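Local coordinates for uncharacterized protein (Listeria monocytogenes, PDB 3MAB) that is of unknown function but has the all-helical fold of the TfoX C-terminal domain family, related to helix-hairpin-helix proteins, and packs against a second copy of itself, at residues B[4-12]-B[20-31]; B[50-59]-B[74-82]. The protein carries 2 engineered substitutions. All blocks are in the same frame, centred on the assembly; numbering follows the deposited sequence.

Interaction 1: B[4-12]-B[20-31]; sequences ANLSELPNI and LIKAGIKTPVEL. Engineered in segment 20-31: V29 (natural residue Gly).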
loop_
_atom_site.group_PDB
_atom_site.type_symbol
_atom_site.label_atom_id
_atom_site.label_comp_id
_atom_site.label_asym_id
_atom_site.label_seq_id
_atom_site.Cartn_x
_atom_site.Cartn_y
_atom_site.Cartn_z
ATOM N N ALA B 4 -12.065 2.415 5.788
ATOM C CA ALA B 4 -11.366 1.299 5.078
ATOM C C ALA B 4 -11.266 -0.025 5.870
ATOM O O ALA B 4 -11.162 -0.035 7.118
ATOM C CB ALA B 4 -9.968 1.775 4.656
ATOM N N ASN B 5 -11.292 -1.139 5.141
ATOM C CA ASN B 5 -11.015 -2.464 5.691
ATOM C C ASN B 5 -9.517 -2.699 5.587
ATOM O O ASN B 5 -8.868 -2.174 4.679
ATOM C CB ASN B 5 -11.709 -3.580 4.880
ATOM C CG ASN B 5 -13.167 -3.702 5.180
ATOM O OD1 ASN B 5 -13.574 -3.693 6.332
ATOM N ND2 ASN B 5 -13.971 -3.825 4.131
ATOM N N LEU B 6 -8.951 -3.538 6.461
ATOM C CA LEU B 6 -7.548 -3.967 6.328
ATOM C C LEU B 6 -7.144 -4.502 4.970
ATOM O O LEU B 6 -6.050 -4.203 4.468
ATOM C CB LEU B 6 -7.184 -4.977 7.415
ATOM C CG LEU B 6 -7.031 -4.436 8.827
ATOM C CD1 LEU B 6 -7.049 -5.665 9.795
ATOM C CD2 LEU B 6 -5.757 -3.660 8.980
ATOM N N SER B 7 -8.016 -5.303 4.363
ATOM C CA SER B 7 -7.712 -5.887 3.064
ATOM C C SER B 7 -7.844 -4.861 1.931
ATOM O O SER B 7 -7.624 -5.235 0.794
ATOM C CB SER B 7 -8.620 -7.085 2.803
ATOM O OG SER B 7 -9.961 -6.685 2.750
ATOM N N GLU B 8 -8.254 -3.617 2.215
ATOM C CA GLU B 8 -8.184 -2.542 1.211
ATOM C C GLU B 8 -6.857 -1.760 1.272
ATOM O O GLU B 8 -6.589 -0.936 0.399
ATOM C CB GLU B 8 -9.322 -1.551 1.347
ATOM C CG GLU B 8 -10.684 -2.177 1.031
ATOM C CD GLU B 8 -11.859 -1.276 1.361
ATOM O OE1 GLU B 8 -11.952 -0.834 2.524
ATOM O OE2 GLU B 8 -12.748 -1.071 0.481
ATOM N N LEU B 9 -6.061 -2.009 2.294
ATOM C CA LEU B 9 -4.737 -1.377 2.376
ATOM C C LEU B 9 -3.740 -2.048 1.459
ATOM O O LEU B 9 -3.828 -3.262 1.176
ATOM C CB LEU B 9 -4.178 -1.464 3.761
ATOM C CG LEU B 9 -5.031 -0.884 4.871
ATOM C CD1 LEU B 9 -4.328 -1.082 6.197
ATOM C CD2 LEU B 9 -5.485 0.582 4.692
ATOM N N PRO B 10 -2.746 -1.270 0.979
ATOM C CA PRO B 10 -1.719 -1.901 0.117
ATOM C C PRO B 10 -1.071 -3.124 0.795
ATOM O O PRO B 10 -0.781 -3.077 2.013
ATOM C CB PRO B 10 -0.688 -0.788 -0.099
ATOM C CG PRO B 10 -1.299 0.429 0.474
ATOM C CD PRO B 10 -2.454 0.139 1.275
ATOM N N ASN B 11 -0.809 -4.182 0.030
ATOM C CA ASN B 11 -0.121 -5.408 0.437
ATOM C C ASN B 11 -0.855 -6.356 1.343
ATOM O O ASN B 11 -0.296 -7.403 1.649
ATOM C CB ASN B 11 1.232 -5.061 1.106
ATOM C CG ASN B 11 1.931 -3.915 0.425
ATOM O OD1 ASN B 11 2.263 -4.014 -0.746
ATOM N ND2 ASN B 11 2.118 -2.804 1.145
ATOM N N ILE B 12 -2.032 -5.993 1.823
ATOM C CA ILE B 12 -2.768 -6.853 2.753
ATOM C C ILE B 12 -3.768 -7.725 2.037
ATOM O O ILE B 12 -4.812 -7.221 1.662
ATOM C CB ILE B 12 -3.434 -6.040 3.887
ATOM C CG1 ILE B 12 -2.379 -5.169 4.553
ATOM C CG2 ILE B 12 -4.074 -7.037 4.900
ATOM C CD1 ILE B 12 -2.762 -4.538 5.870
ATOM N N LEU B 20 -4.130 -10.720 11.104
ATOM C CA LEU B 20 -4.128 -9.514 11.889
ATOM C C LEU B 20 -5.325 -9.521 12.879
ATOM O O LEU B 20 -5.163 -9.242 14.037
ATOM C CB LEU B 20 -4.158 -8.294 11.009
ATOM C CG LEU B 20 -2.831 -7.897 10.366
ATOM C CD1 LEU B 20 -3.144 -6.876 9.271
ATOM C CD2 LEU B 20 -1.825 -7.329 11.377
ATOM N N ILE B 21 -6.518 -9.813 12.387
ATOM C CA ILE B 21 -7.700 -9.814 13.228
ATOM C C ILE B 21 -7.576 -10.806 14.349
ATOM O O ILE B 21 -7.890 -10.508 15.489
ATOM C CB ILE B 21 -8.929 -10.083 12.356
ATOM C CG1 ILE B 21 -9.208 -8.908 11.434
ATOM C CG2 ILE B 21 -10.139 -10.408 13.268
ATOM C CD1 ILE B 21 -10.208 -9.219 10.312
ATOM N N LYS B 22 -7.099 -11.976 14.023
ATOM C CA LYS B 22 -6.904 -12.995 15.013
ATOM C C LYS B 22 -5.956 -12.530 16.107
ATOM O O LYS B 22 -6.133 -12.876 17.305
ATOM C CB LYS B 22 -6.380 -14.283 14.388
ATOM C CG LYS B 22 -7.386 -15.047 13.570
ATOM C CD LYS B 22 -6.768 -16.366 13.141
ATOM C CE LYS B 22 -6.910 -16.642 11.686
ATOM N NZ LYS B 22 -8.179 -17.371 11.425
ATOM N N ALA B 23 -4.987 -11.721 15.724
ATOM C CA ALA B 23 -4.070 -11.094 16.686
ATOM C C ALA B 23 -4.592 -9.830 17.337
ATOM O O ALA B 23 -3.860 -9.245 18.136
ATOM C CB ALA B 23 -2.737 -10.819 16.046
ATOM N N GLY B 24 -5.843 -9.448 17.098
ATOM C CA GLY B 24 -6.455 -8.306 17.788
ATOM C C GLY B 24 -6.266 -6.973 17.125
ATOM O O GLY B 24 -6.554 -5.917 17.732
ATOM N N ILE B 25 -5.825 -7.000 15.869
ATOM C CA ILE B 25 -5.622 -5.786 15.059
ATOM C C ILE B 25 -6.671 -5.822 13.979
ATOM O O ILE B 25 -6.552 -6.579 13.033
ATOM C CB ILE B 25 -4.202 -5.740 14.498
ATOM C CG1 ILE B 25 -3.186 -5.683 15.657
ATOM C CG2 ILE B 25 -4.083 -4.556 13.513
ATOM C CD1 ILE B 25 -1.805 -6.026 15.147
ATOM N N LYS B 26 -7.748 -5.041 14.148
ATOM C CA LYS B 26 -8.958 -5.256 13.344
ATOM C C LYS B 26 -9.271 -4.210 12.294
ATOM O O LYS B 26 -10.127 -4.455 11.426
ATOM C CB LYS B 26 -10.197 -5.428 14.253
ATOM C CG LYS B 26 -9.969 -6.444 15.409
ATOM C CD LYS B 26 -11.261 -6.891 16.046
ATOM C CE LYS B 26 -11.198 -7.104 17.566
ATOM N NZ LYS B 26 -9.906 -7.563 18.189
ATOM N N THR B 27 -8.549 -3.099 12.311
ATOM C CA THR B 27 -8.804 -1.965 11.404
ATOM C C THR B 27 -7.506 -1.326 10.981
ATOM O O THR B 27 -6.492 -1.508 11.664
ATOM C CB THR B 27 -9.623 -0.876 12.128
ATOM O OG1 THR B 27 -8.811 -0.241 13.117
ATOM C CG2 THR B 27 -10.947 -1.452 12.766
ATOM N N PRO B 28 -7.523 -0.552 9.867
ATOM C CA PRO B 28 -6.329 0.196 9.508
ATOM C C PRO B 28 -5.815 1.126 10.594
ATOM O O PRO B 28 -4.610 1.288 10.711
ATOM C CB PRO B 28 -6.788 1.002 8.272
ATOM C CG PRO B 28 -7.817 0.079 7.659
ATOM C CD PRO B 28 -8.538 -0.520 8.778
ATOM N N VAL B 29 -6.712 1.755 11.346
ATOM C CA VAL B 29 -6.299 2.687 12.448
ATOM C C VAL B 29 -5.550 1.911 13.526
ATOM O O VAL B 29 -4.469 2.324 13.985
ATOM C CB VAL B 29 -7.522 3.491 13.056
ATOM C CG1 VAL B 29 -8.135 4.503 12.047
ATOM C CG2 VAL B 29 -8.533 2.602 13.568
ATOM N N GLU B 30 -6.072 0.722 13.840
ATOM C CA GLU B 30 -5.398 -0.123 14.819
ATOM C C GLU B 30 -4.001 -0.592 14.355
ATOM O O GLU B 30 -3.038 -0.607 15.142
ATOM C CB GLU B 30 -6.272 -1.319 15.177
ATOM C CG GLU B 30 -7.475 -0.969 16.085
ATOM C CD GLU B 30 -8.429 -2.082 16.326
ATOM O OE1 GLU B 30 -8.050 -3.292 16.346
ATOM O OE2 GLU B 30 -9.621 -1.736 16.528
ATOM N N LEU B 31 -3.875 -0.899 13.080
ATOM C CA LEU B 31 -2.577 -1.231 12.517
ATOM C C LEU B 31 -1.605 -0.082 12.567
ATOM O O LEU B 31 -0.453 -0.275 12.965
ATOM C CB LEU B 31 -2.670 -1.800 11.105
ATOM C CG LEU B 31 -1.388 -2.109 10.353
ATOM C CD1 LEU B 31 -0.589 -3.151 11.023
ATOM C CD2 LEU B 31 -1.701 -2.541 8.932
HETATM O O HOH W 1 -10.651 -4.015 8.767
#
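No direct hydrogen bond crosses between L6 and the K26-P28 turn; one water stands in, accepting from L6 N at 2.9 Å and donating to K26 O. Residues 20-31 have the layout of a helix-hairpin-helix element: helix 14-22, a tight turn, then helix 28-46, consistent with the family's clan. The turn starts with a Schellman motif, in which I25 N bonds L20 O and G24 N bonds I21 O while G24 takes a phi of 89°. Farther along, E30 OE1 accepts K26 N from above its carboxylate plane at 2.8 Å, tying the turn back to the second helix.

Into this element goes L6, which provides most of the buried area of segment 4-12. With CG beside its own backbone N and anti to the carbonyl carbon (chi1 -72°), its two methyls split over the turn: CD1 lies 3.4 Å from I25 O and also meets the L20 and I21 side chains, whereas CD2 packs on T27 O and L31 CB. At P28, first residue of the second helix, A4 O lies beside the ring near its plane, 3.1 Å from CD, while L9 comes from the side of one ring face, both its methyls 3.8 Å from CB. A4 and E8 also touch the second subunit, E8 through a salt bridge to K75 of that chain. Deeper in, toward helix 52-63, I12 and L31 meet tip to tip, with I12 CD1 3.8 Å from L31 CD2.

Interaction 2: B[50-59]-B[74-82]; sequences VCMSELYALE and KKIELKKFH. Engineered in segment 50-59: M52 (natural residue Leu).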
loop_
_atom_site.group_PDB
_atom_site.type_symbol
_atom_site.label_atom_id
_atom_site.label_comp_id
_atom_site.label_asym_id
_atom_site.label_seq_id
_atom_site.Cartn_x
_atom_site.Cartn_y
_atom_site.Cartn_z
ATOM N N VAL B 50 5.197 -16.858 9.603
ATOM C CA VAL B 50 5.096 -15.527 8.957
ATOM C C VAL B 50 6.489 -14.960 8.877
ATOM O O VAL B 50 7.336 -15.171 9.760
ATOM C CB VAL B 50 4.228 -14.550 9.715
ATOM C CG1 VAL B 50 2.805 -15.049 9.796
ATOM C CG2 VAL B 50 4.789 -14.229 11.072
ATOM N N CYS B 51 6.780 -14.258 7.800
ATOM C CA CYS B 51 8.185 -13.956 7.563
ATOM C C CYS B 51 8.364 -12.623 6.880
ATOM O O CYS B 51 7.539 -11.710 7.032
ATOM C CB CYS B 51 8.804 -15.081 6.740
ATOM S SG CYS B 51 8.080 -15.115 5.113
ATOM N N MET B 52 9.484 -12.453 6.189
ATOM C CA MET B 52 9.887 -11.127 5.809
ATOM C C MET B 52 8.869 -10.483 4.943
ATOM O O MET B 52 8.610 -9.285 5.006
ATOM C CB MET B 52 11.219 -11.190 5.049
ATOM C CG MET B 52 11.911 -9.932 4.999
ATOM S SD MET B 52 12.259 -9.229 6.619
ATOM C CE MET B 52 11.965 -7.572 6.084
ATOM N N SER B 53 8.332 -11.273 4.027
ATOM C CA SER B 53 7.243 -10.850 3.174
ATOM C C SER B 53 6.120 -10.182 3.908
ATOM O O SER B 53 5.694 -9.083 3.505
ATOM C CB SER B 53 6.698 -12.047 2.387
ATOM O OG SER B 53 7.789 -12.679 1.753
ATOM N N GLU B 54 5.650 -10.791 4.982
ATOM C CA GLU B 54 4.561 -10.232 5.756
ATOM C C GLU B 54 5.000 -8.904 6.454
ATOM O O GLU B 54 4.233 -7.940 6.552
ATOM C CB GLU B 54 4.051 -11.193 6.829
ATOM C CG GLU B 54 3.109 -12.237 6.397
ATOM C CD GLU B 54 3.766 -13.516 5.995
ATOM O OE1 GLU B 54 3.009 -14.475 5.822
ATOM O OE2 GLU B 54 4.998 -13.580 5.861
ATOM N N LEU B 55 6.237 -8.838 6.956
ATOM C CA LEU B 55 6.724 -7.607 7.589
ATOM C C LEU B 55 6.801 -6.436 6.647
ATOM O O LEU B 55 6.361 -5.342 6.946
ATOM C CB LEU B 55 8.095 -7.890 8.233
ATOM C CG LEU B 55 8.756 -6.768 9.002
ATOM C CD1 LEU B 55 7.835 -6.181 10.094
ATOM C CD2 LEU B 55 10.040 -7.237 9.595
ATOM N N TYR B 56 7.375 -6.651 5.477
ATOM C CA TYR B 56 7.342 -5.641 4.439
ATOM C C TYR B 56 5.929 -5.223 4.097
ATOM O O TYR B 56 5.670 -4.006 3.927
ATOM C CB TYR B 56 8.055 -6.150 3.178
ATOM C CG TYR B 56 9.579 -6.126 3.131
ATOM C CD1 TYR B 56 10.338 -5.430 4.038
ATOM C CD2 TYR B 56 10.228 -6.751 2.090
ATOM C CE1 TYR B 56 11.752 -5.435 3.977
ATOM C CE2 TYR B 56 11.656 -6.749 2.041
ATOM C CZ TYR B 56 12.350 -6.069 2.971
ATOM O OH TYR B 56 13.721 -6.079 2.838
ATOM N N ALA B 57 5.010 -6.183 3.947
ATOM C CA ALA B 57 3.617 -5.873 3.629
ATOM C C ALA B 57 2.978 -4.974 4.648
ATOM O O ALA B 57 2.299 -4.005 4.317
ATOM C CB ALA B 57 2.794 -7.170 3.489
ATOM N N LEU B 58 3.235 -5.257 5.914
ATOM C CA LEU B 58 2.674 -4.517 7.006
ATOM C C LEU B 58 3.222 -3.090 7.045
ATOM O O LEU B 58 2.473 -2.133 7.242
ATOM C CB LEU B 58 2.918 -5.207 8.344
ATOM C CG LEU B 58 2.160 -6.484 8.521
ATOM C CD1 LEU B 58 2.661 -7.211 9.754
ATOM C CD2 LEU B 58 0.677 -6.276 8.699
ATOM N N GLU B 59 4.540 -2.913 6.844
ATOM C CA GLU B 59 5.102 -1.560 6.840
ATOM C C GLU B 59 4.606 -0.777 5.664
ATOM O O GLU B 59 4.277 0.406 5.787
ATOM C CB GLU B 59 6.640 -1.585 6.844
ATOM C CG GLU B 59 7.323 -0.249 6.862
ATOM C CD GLU B 59 7.048 0.582 8.096
ATOM O OE1 GLU B 59 6.766 -0.013 9.151
ATOM O OE2 GLU B 59 7.181 1.828 8.057
ATOM N N LYS B 74 14.462 1.751 5.380
ATOM C CA LYS B 74 13.394 1.068 6.064
ATOM C C LYS B 74 13.468 -0.403 5.807
ATOM O O LYS B 74 13.291 -1.197 6.733
ATOM C CB LYS B 74 12.040 1.609 5.642
ATOM C CG LYS B 74 10.823 1.000 6.366
ATOM C CD LYS B 74 10.855 1.109 7.838
ATOM C CE LYS B 74 10.696 2.471 8.323
ATOM N NZ LYS B 74 10.814 2.472 9.799
ATOM N N LYS B 75 13.726 -0.811 4.564
ATOM C CA LYS B 75 13.835 -2.248 4.287
ATOM C C LYS B 75 14.969 -2.896 5.106
ATOM O O LYS B 75 14.802 -4.004 5.663
ATOM C CB LYS B 75 14.087 -2.506 2.830
ATOM C CG LYS B 75 12.946 -2.190 1.912
ATOM C CD LYS B 75 13.351 -2.585 0.474
ATOM C CE LYS B 75 12.362 -2.143 -0.536
ATOM N NZ LYS B 75 13.058 -1.728 -1.788
ATOM N N ILE B 76 16.116 -2.206 5.200
ATOM C CA ILE B 76 17.230 -2.713 5.987
ATOM C C ILE B 76 16.875 -2.769 7.455
ATOM O O ILE B 76 17.227 -3.726 8.149
ATOM C CB ILE B 76 18.536 -1.939 5.659
ATOM C CG1 ILE B 76 18.988 -2.364 4.261
ATOM C CG2 ILE B 76 19.621 -2.205 6.734
ATOM C CD1 ILE B 76 20.027 -1.436 3.657
ATOM N N GLU B 77 16.183 -1.769 7.981
ATOM C CA GLU B 77 15.734 -1.751 9.364
ATOM C C GLU B 77 14.851 -2.971 9.661
ATOM O O GLU B 77 15.001 -3.674 10.704
ATOM C CB GLU B 77 14.994 -0.432 9.623
ATOM C CG GLU B 77 14.359 -0.334 11.005
ATOM C CD GLU B 77 13.450 0.846 11.166
ATOM O OE1 GLU B 77 13.306 1.648 10.229
ATOM O OE2 GLU B 77 12.897 0.985 12.275
ATOM N N LEU B 78 13.945 -3.292 8.741
ATOM C CA LEU B 78 13.013 -4.364 8.961
ATOM C C LEU B 78 13.757 -5.683 8.885
ATOM O O LEU B 78 13.479 -6.599 9.660
ATOM C CB LEU B 78 11.877 -4.295 7.927
ATOM C CG LEU B 78 10.982 -3.068 8.051
ATOM C CD1 LEU B 78 10.049 -3.024 6.869
ATOM C CD2 LEU B 78 10.195 -2.979 9.328
ATOM N N LYS B 79 14.672 -5.810 7.940
ATOM C CA LYS B 79 15.486 -7.037 7.821
ATOM C C LYS B 79 16.314 -7.282 9.071
ATOM O O LYS B 79 16.404 -8.444 9.548
ATOM C CB LYS B 79 16.402 -6.948 6.610
ATOM C CG LYS B 79 17.126 -8.206 6.390
ATOM C CD LYS B 79 17.984 -8.205 5.121
ATOM C CE LYS B 79 17.180 -8.539 3.872
ATOM N NZ LYS B 79 18.037 -9.097 2.774
ATOM N N LYS B 80 16.896 -6.247 9.634
ATOM C CA LYS B 80 17.688 -6.422 10.859
ATOM C C LYS B 80 16.783 -6.951 11.967
ATOM O O LYS B 80 17.184 -7.816 12.730
ATOM C CB LYS B 80 18.334 -5.121 11.268
ATOM C CG LYS B 80 19.424 -4.685 10.398
ATOM C CD LYS B 80 20.399 -5.785 9.938
ATOM C CE LYS B 80 20.818 -5.551 8.458
ATOM N NZ LYS B 80 19.645 -5.484 7.504
ATOM N N PHE B 81 15.604 -6.411 12.116
ATOM C CA PHE B 81 14.618 -6.828 13.136
ATOM C C PHE B 81 14.245 -8.278 12.910
ATOM O O PHE B 81 14.347 -9.111 13.816
ATOM C CB PHE B 81 13.435 -5.891 13.110
ATOM C CG PHE B 81 12.250 -6.360 13.892
ATOM C CD1 PHE B 81 12.276 -6.450 15.287
ATOM C CD2 PHE B 81 11.131 -6.743 13.242
ATOM C CE1 PHE B 81 11.166 -6.871 15.979
ATOM C CE2 PHE B 81 10.012 -7.173 13.940
ATOM C CZ PHE B 81 10.052 -7.215 15.298
ATOM N N HIS B 82 13.911 -8.649 11.702
ATOM C CA HIS B 82 13.480 -9.973 11.436
ATOM C C HIS B 82 14.603 -10.977 11.678
ATOM O O HIS B 82 14.381 -12.038 12.256
ATOM C CB HIS B 82 12.973 -10.099 10.010
ATOM C CG HIS B 82 12.401 -11.434 9.725
ATOM N ND1 HIS B 82 13.076 -12.373 8.975
ATOM C CD2 HIS B 82 11.247 -12.021 10.106
ATOM C CE1 HIS B 82 12.348 -13.482 8.902
ATOM N NE2 HIS B 82 11.250 -13.305 9.604
HETATM O O HOH W 2 9.721 -15.507 10.220
HETATM O O HOH W 3 8.997 0.536 11.081
#
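E59 OE1 is gripped by S36 OG of helix 28-46 and by a water that donates to it at 3.0 Å; the same water accepts from K74 NZ. The direct gap from E59 OE2 to K74 NZ is 4.1 Å, beyond a salt bridge, and OE2 bonds Q63 instead. K74 NZ makes its salt bridge within its own helix, to E77 OE1 at 2.7 Å.

Next to this polar end L78 points into helix 52-59: CD1 reaches E59 CB and the ring edge of Y56 at CD1, both at 3.7 Å, while CB meets L55 CD2 and the CE of engineered M52. The Y56 ring reaches K75, its OH 3.6 Å from K75 CB. At the far end H82, with CG anti to its backbone N (chi1 -175°), brings its ring to M52 SD, 4.4 Å from the centroid and 39° off the normal, an oblique sulfur-aromatic contact. A second water, in the ring plane, links H82 NE2 to V50 O.

The axes of helix segments 52-59 and 74-82 approach to 10.3 Å at 137°, and L78, among M52, L55, Y56 and E59, is a knob in a hole between steeply crossing helices of broadly opposite direction.

Interactions 1 and 2 lie on opposite sides of the chain's centre, their centres about 17 Å apart, and follow each other in sequence without interleaving. They nevertheless meet across helix 52-63. L58 of segment 50-59 turns its CD2 to L20 CD2 at 3.8 Å and to L31 CD1 at 4.1 Å, so the apolar side of the hairpin element leans on the helix that, on another side, receives L78. The 4-12 loop adds a weak hydrogen bond from N11 ND2 to A57 O. Segment 4-12 also borders the second subunit, where E8 O bonds S53 of that chain.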